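Nucleosome assembly protein (PDB 5X7V) probably acts as a histone chaperone of the NAP family in the malaria parasite Plasmodium falciparum, binding histones for nucleosome assembly. Local coordinates at residues I48-H59 with E179-L189. Numbering follows the deposited sequence.
Sequences IPGFWANTLRKH and EIWHNPLSYYL
Thr55 OG1, at the ring edge of Tyr188, is 2.7 Å from Phe51 O, the carbonyl one turn back, and bonds to it from above the carbonyl plane. The bond satisfies a buried hydroxyl in the NAP-family fold, where the short helix 51-56, just after the long dimerisation helix 2-45, packs against the last modelled helical turn, 185-188. The nearest pair of CA atoms across the two segments, those of Thr55 and Tyr188, is 4.5 Å apart, a fit that suits a small beta-branched residue. With OG1 turned to its own helix, Thr55 CG2, anti to the backbone N (OG1 chi1 -59°), lies 3.6 Å from Tyr187 CB and also meets Pro184 O.

Tyr188 swings across helix 51-56, its CG anti to the backbone N (chi1 -177°). Phe51 CD1 lies over one face of its ring, but the two rings, inclined by 24°, are displaced so that little of one lies over the other. Ile48 CG2 touches the far end of Tyr188. Pro184, compact and rigid, abuts the two aromatics that pack on each other: its CB is 3.7 Å from Phe51 CZ, at the edge of that ring, and equally close to Trp52 CH2. Trp52 also reaches Leu79 of strand 76-82, while Phe51 meets Phe5 of the second subunit, so the contact ties the sheet of this chain to the second subunit.

Ile180 fills the other end, its CG2 at the edge of the Trp52 indole and its CD1 3.8 Å from His59 CD2. Tyr187 OH lies over one face of the His59 imidazole, off toward its edge, the two rings oblique to each other. On the exposed side, the long, bent chain of Lys58 passes Tyr187 O and ends in a weak hydrogen bond, Lys58 NZ to Tyr188 O, at 3.3 Å.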
loop_
_atom_site.group_PDB
_atom_site.type_symbol
_atom_site.label_atom_id
_atom_site.label_comp_id
_atom_site.label_asym_id
_atom_site.label_seq_id
_atom_site.Cartn_x
_atom_site.Cartn_y
_atom_site.Cartn_z
ATOM N N ILE A 48 -7.366 27.308 -11.755
ATOM C CA ILE A 48 -7.251 27.509 -10.298
ATOM C C ILE A 48 -5.850 27.995 -9.968
ATOM O O ILE A 48 -4.904 27.193 -9.931
ATOM C CB ILE A 48 -7.530 26.226 -9.464
ATOM C CG1 ILE A 48 -8.940 25.722 -9.689
ATOM C CG2 ILE A 48 -7.389 26.507 -8.003
ATOM C CD1 ILE A 48 -9.214 24.408 -9.025
ATOM N N PRO A 49 -5.716 29.310 -9.715
ATOM C CA PRO A 49 -4.473 30.062 -9.539
ATOM C C PRO A 49 -3.502 29.488 -8.504
ATOM O O PRO A 49 -3.793 29.510 -7.302
ATOM C CB PRO A 49 -4.969 31.432 -9.098
ATOM C CG PRO A 49 -6.294 31.542 -9.663
ATOM C CD PRO A 49 -6.882 30.185 -9.557
ATOM N N GLY A 50 -2.356 29.006 -8.985
ATOM C CA GLY A 50 -1.326 28.464 -8.127
ATOM C C GLY A 50 -1.750 27.223 -7.375
ATOM O O GLY A 50 -1.377 27.045 -6.221
ATOM N N PHE A 51 -2.525 26.368 -8.040
ATOM C CA PHE A 51 -3.093 25.169 -7.429
ATOM C C PHE A 51 -2.057 24.185 -6.903
ATOM O O PHE A 51 -2.170 23.735 -5.773
ATOM C CB PHE A 51 -4.011 24.439 -8.420
ATOM C CG PHE A 51 -4.456 23.068 -7.949
ATOM C CD1 PHE A 51 -5.635 22.910 -7.264
ATOM C CD2 PHE A 51 -3.684 21.935 -8.198
ATOM C CE1 PHE A 51 -6.031 21.670 -6.831
ATOM C CE2 PHE A 51 -4.080 20.698 -7.758
ATOM C CZ PHE A 51 -5.255 20.573 -7.074
ATOM N N TRP A 52 -1.075 23.793 -7.703
ATOM C CA TRP A 52 -0.184 22.757 -7.197
ATOM C C TRP A 52 0.670 23.303 -6.086
ATOM O O TRP A 52 0.906 22.601 -5.119
ATOM C CB TRP A 52 0.683 22.143 -8.300
ATOM C CG TRP A 52 -0.099 21.148 -9.120
ATOM C CD1 TRP A 52 -0.499 21.289 -10.412
ATOM C CD2 TRP A 52 -0.610 19.886 -8.673
ATOM N NE1 TRP A 52 -1.220 20.193 -10.807
ATOM C CE2 TRP A 52 -1.311 19.317 -9.759
ATOM C CE3 TRP A 52 -0.551 19.186 -7.464
ATOM C CZ2 TRP A 52 -1.942 18.058 -9.675
ATOM C CZ3 TRP A 52 -1.186 17.943 -7.378
ATOM C CH2 TRP A 52 -1.868 17.392 -8.485
ATOM N N ALA A 53 1.093 24.559 -6.190
ATOM C CA ALA A 53 1.887 25.179 -5.135
ATOM C C ALA A 53 1.193 25.032 -3.796
ATOM O O ALA A 53 1.777 24.560 -2.833
ATOM C CB ALA A 53 2.141 26.644 -5.440
ATOM N N ASN A 54 -0.075 25.411 -3.756
ATOM C CA ASN A 54 -0.874 25.322 -2.553
ATOM C C ASN A 54 -1.370 23.931 -2.235
ATOM O O ASN A 54 -1.878 23.705 -1.151
ATOM C CB ASN A 54 -2.071 26.241 -2.666
ATOM C CG ASN A 54 -1.682 27.667 -2.697
ATOM O OD1 ASN A 54 -1.343 28.234 -1.674
ATOM N ND2 ASN A 54 -1.708 28.266 -3.875
ATOM N N THR A 55 -1.261 23.002 -3.170
ATOM C CA THR A 55 -1.600 21.632 -2.852
ATOM C C THR A 55 -0.437 20.916 -2.201
ATOM O O THR A 55 -0.564 20.437 -1.081
ATOM C CB THR A 55 -2.000 20.864 -4.061
ATOM O OG1 THR A 55 -3.119 21.509 -4.651
ATOM C CG2 THR A 55 -2.400 19.479 -3.665
ATOM N N LEU A 56 0.692 20.852 -2.902
ATOM C CA LEU A 56 1.846 20.071 -2.461
ATOM C C LEU A 56 2.249 20.303 -1.008
ATOM O O LEU A 56 2.434 19.360 -0.250
ATOM C CB LEU A 56 3.035 20.361 -3.364
ATOM C CG LEU A 56 2.844 19.889 -4.791
ATOM C CD1 LEU A 56 4.029 20.283 -5.638
ATOM C CD2 LEU A 56 2.652 18.399 -4.807
ATOM N N ARG A 57 2.373 21.566 -0.626
ATOM C CA ARG A 57 2.891 21.927 0.690
ATOM C C ARG A 57 1.824 21.921 1.788
ATOM O O ARG A 57 2.065 22.413 2.886
ATOM C CB ARG A 57 3.570 23.302 0.633
ATOM C CG ARG A 57 2.637 24.453 0.308
ATOM C CD ARG A 57 3.374 25.790 0.270
ATOM N NE ARG A 57 2.417 26.889 0.144
ATOM C CZ ARG A 57 2.043 27.691 1.144
ATOM N NH1 ARG A 57 2.563 27.536 2.366
ATOM N NH2 ARG A 57 1.153 28.661 0.915
ATOM N N LYS A 58 0.654 21.366 1.489
ATOM C CA LYS A 58 -0.280 20.998 2.527
ATOM C C LYS A 58 -0.130 19.516 2.870
ATOM O O LYS A 58 -0.837 18.984 3.723
ATOM C CB LYS A 58 -1.714 21.284 2.108
ATOM C CG LYS A 58 -2.107 22.745 2.108
ATOM C CD LYS A 58 -3.502 22.847 2.622
ATOM C CE LYS A 58 -4.305 23.958 1.981
ATOM N NZ LYS A 58 -5.651 24.024 2.666
ATOM N N HIS A 59 0.776 18.836 2.192
ATOM C CA HIS A 59 1.139 17.504 2.623
ATOM C C HIS A 59 2.205 17.634 3.691
ATOM O O HIS A 59 3.230 18.269 3.450
ATOM C CB HIS A 59 1.641 16.674 1.451
ATOM C CG HIS A 59 1.939 15.268 1.813
ATOM N ND1 HIS A 59 1.574 14.712 3.040
ATOM C CD2 HIS A 59 2.546 14.267 1.148
ATOM C CE1 HIS A 59 1.965 13.468 3.090
ATOM N NE2 HIS A 59 2.564 13.162 1.943
ATOM N N GLU A 179 -0.359 9.140 -2.295
ATOM C CA GLU A 179 -1.199 9.940 -1.410
ATOM C C GLU A 179 -1.892 11.128 -2.057
ATOM O O GLU A 179 -3.032 11.417 -1.701
ATOM C CB GLU A 179 -0.372 10.416 -0.218
ATOM C CG GLU A 179 -0.180 9.314 0.808
ATOM C CD GLU A 179 0.730 9.716 1.944
ATOM O OE1 GLU A 179 0.231 10.300 2.954
ATOM O OE2 GLU A 179 1.941 9.417 1.817
ATOM N N ILE A 180 -1.240 11.797 -3.008
ATOM C CA ILE A 180 -1.748 13.080 -3.474
ATOM C C ILE A 180 -2.457 13.007 -4.820
ATOM O O ILE A 180 -3.467 13.678 -5.025
ATOM C CB ILE A 180 -0.625 14.126 -3.568
ATOM C CG1 ILE A 180 -0.002 14.369 -2.207
ATOM C CG2 ILE A 180 -1.168 15.458 -4.050
ATOM C CD1 ILE A 180 1.213 15.243 -2.273
ATOM N N TRP A 181 -1.941 12.183 -5.723
ATOM C CA TRP A 181 -2.410 12.148 -7.109
ATOM C C TRP A 181 -3.875 11.784 -7.323
ATOM O O TRP A 181 -4.526 12.335 -8.220
ATOM C CB TRP A 181 -1.576 11.169 -7.913
ATOM C CG TRP A 181 -2.023 11.089 -9.329
ATOM C CD1 TRP A 181 -2.673 10.045 -9.945
ATOM C CD2 TRP A 181 -1.879 12.113 -10.317
ATOM N NE1 TRP A 181 -2.925 10.365 -11.257
ATOM C CE2 TRP A 181 -2.449 11.629 -11.508
ATOM C CE3 TRP A 181 -1.319 13.389 -10.307
ATOM C CZ2 TRP A 181 -2.474 12.373 -12.668
ATOM C CZ3 TRP A 181 -1.348 14.125 -11.448
ATOM C CH2 TRP A 181 -1.918 13.624 -12.615
ATOM N N HIS A 182 -4.386 10.847 -6.526
ATOM C CA HIS A 182 -5.750 10.345 -6.709
ATOM C C HIS A 182 -6.786 11.415 -6.404
ATOM O O HIS A 182 -7.803 11.527 -7.098
ATOM C CB HIS A 182 -6.008 9.104 -5.838
ATOM C CG HIS A 182 -7.429 8.624 -5.892
ATOM N ND1 HIS A 182 -8.345 8.903 -4.898
ATOM C CD2 HIS A 182 -8.100 7.918 -6.835
ATOM C CE1 HIS A 182 -9.520 8.389 -5.225
ATOM N NE2 HIS A 182 -9.397 7.783 -6.392
ATOM N N ASN A 183 -6.543 12.186 -5.350
ATOM C CA ASN A 183 -7.375 13.342 -5.056
ATOM C C ASN A 183 -6.616 14.489 -4.431
ATOM O O ASN A 183 -6.575 14.604 -3.205
ATOM C CB ASN A 183 -8.520 12.988 -4.123
ATOM C CG ASN A 183 -9.529 14.116 -4.025
ATOM O OD1 ASN A 183 -9.458 15.087 -4.784
ATOM N ND2 ASN A 183 -10.472 13.999 -3.102
ATOM N N PRO A 184 -6.050 15.365 -5.273
ATOM C CA PRO A 184 -5.314 16.569 -4.873
ATOM C C PRO A 184 -6.210 17.623 -4.278
ATOM O O PRO A 184 -5.722 18.512 -3.600
ATOM C CB PRO A 184 -4.722 17.066 -6.186
ATOM C CG PRO A 184 -5.654 16.598 -7.199
ATOM C CD PRO A 184 -6.098 15.234 -6.738
ATOM N N LEU A 185 -7.506 17.529 -4.537
ATOM C CA LEU A 185 -8.445 18.527 -4.033
ATOM C C LEU A 185 -8.545 18.461 -2.513
ATOM O O LEU A 185 -8.645 19.483 -1.852
ATOM C CB LEU A 185 -9.810 18.334 -4.660
ATOM C CG LEU A 185 -10.834 19.404 -4.329
ATOM C CD1 LEU A 185 -10.437 20.716 -4.975
ATOM C CD2 LEU A 185 -12.213 18.970 -4.776
ATOM N N SER A 186 -8.528 17.243 -1.978
ATOM C CA SER A 186 -8.367 17.004 -0.554
ATOM C C SER A 186 -7.277 17.869 0.059
ATOM O O SER A 186 -7.451 18.457 1.122
ATOM C CB SER A 186 -8.036 15.537 -0.305
ATOM O OG SER A 186 -9.203 14.743 -0.153
ATOM N N TYR A 187 -6.141 17.935 -0.614
ATOM C CA TYR A 187 -5.017 18.690 -0.097
ATOM C C TYR A 187 -5.126 20.185 -0.382
ATOM O O TYR A 187 -4.644 20.991 0.396
ATOM C CB TYR A 187 -3.723 18.132 -0.658
ATOM C CG TYR A 187 -3.311 16.849 0.005
ATOM C CD1 TYR A 187 -2.573 16.869 1.178
ATOM C CD2 TYR A 187 -3.653 15.617 -0.532
ATOM C CE1 TYR A 187 -2.189 15.703 1.805
ATOM C CE2 TYR A 187 -3.260 14.441 0.086
ATOM C CZ TYR A 187 -2.526 14.498 1.255
ATOM O OH TYR A 187 -2.124 13.354 1.898
ATOM N N TYR A 188 -5.772 20.568 -1.475
ATOM C CA TYR A 188 -5.980 21.985 -1.741
ATOM C C TYR A 188 -6.901 22.591 -0.664
ATOM O O TYR A 188 -6.839 23.773 -0.355
ATOM C CB TYR A 188 -6.545 22.174 -3.138
ATOM C CG TYR A 188 -6.731 23.599 -3.523
ATOM C CD1 TYR A 188 -5.652 24.396 -3.853
ATOM C CD2 TYR A 188 -7.993 24.162 -3.546
ATOM C CE1 TYR A 188 -5.830 25.728 -4.204
ATOM C CE2 TYR A 188 -8.183 25.487 -3.890
ATOM C CZ TYR A 188 -7.104 26.264 -4.218
ATOM O OH TYR A 188 -7.312 27.576 -4.558
ATOM N N LEU A 189 -7.726 21.735 -0.079
ATOM C CA LEU A 189 -8.610 22.064 1.030
ATOM C C LEU A 189 -8.096 21.350 2.311
ATOM O O LEU A 189 -8.279 21.797 3.456
ATOM C CB LEU A 189 -10.040 21.633 0.680
ATOM C CG LEU A 189 -10.553 22.131 -0.676
ATOM C CD1 LEU A 189 -11.550 21.192 -1.253
ATOM C CD2 LEU A 189 -11.217 23.469 -0.524
#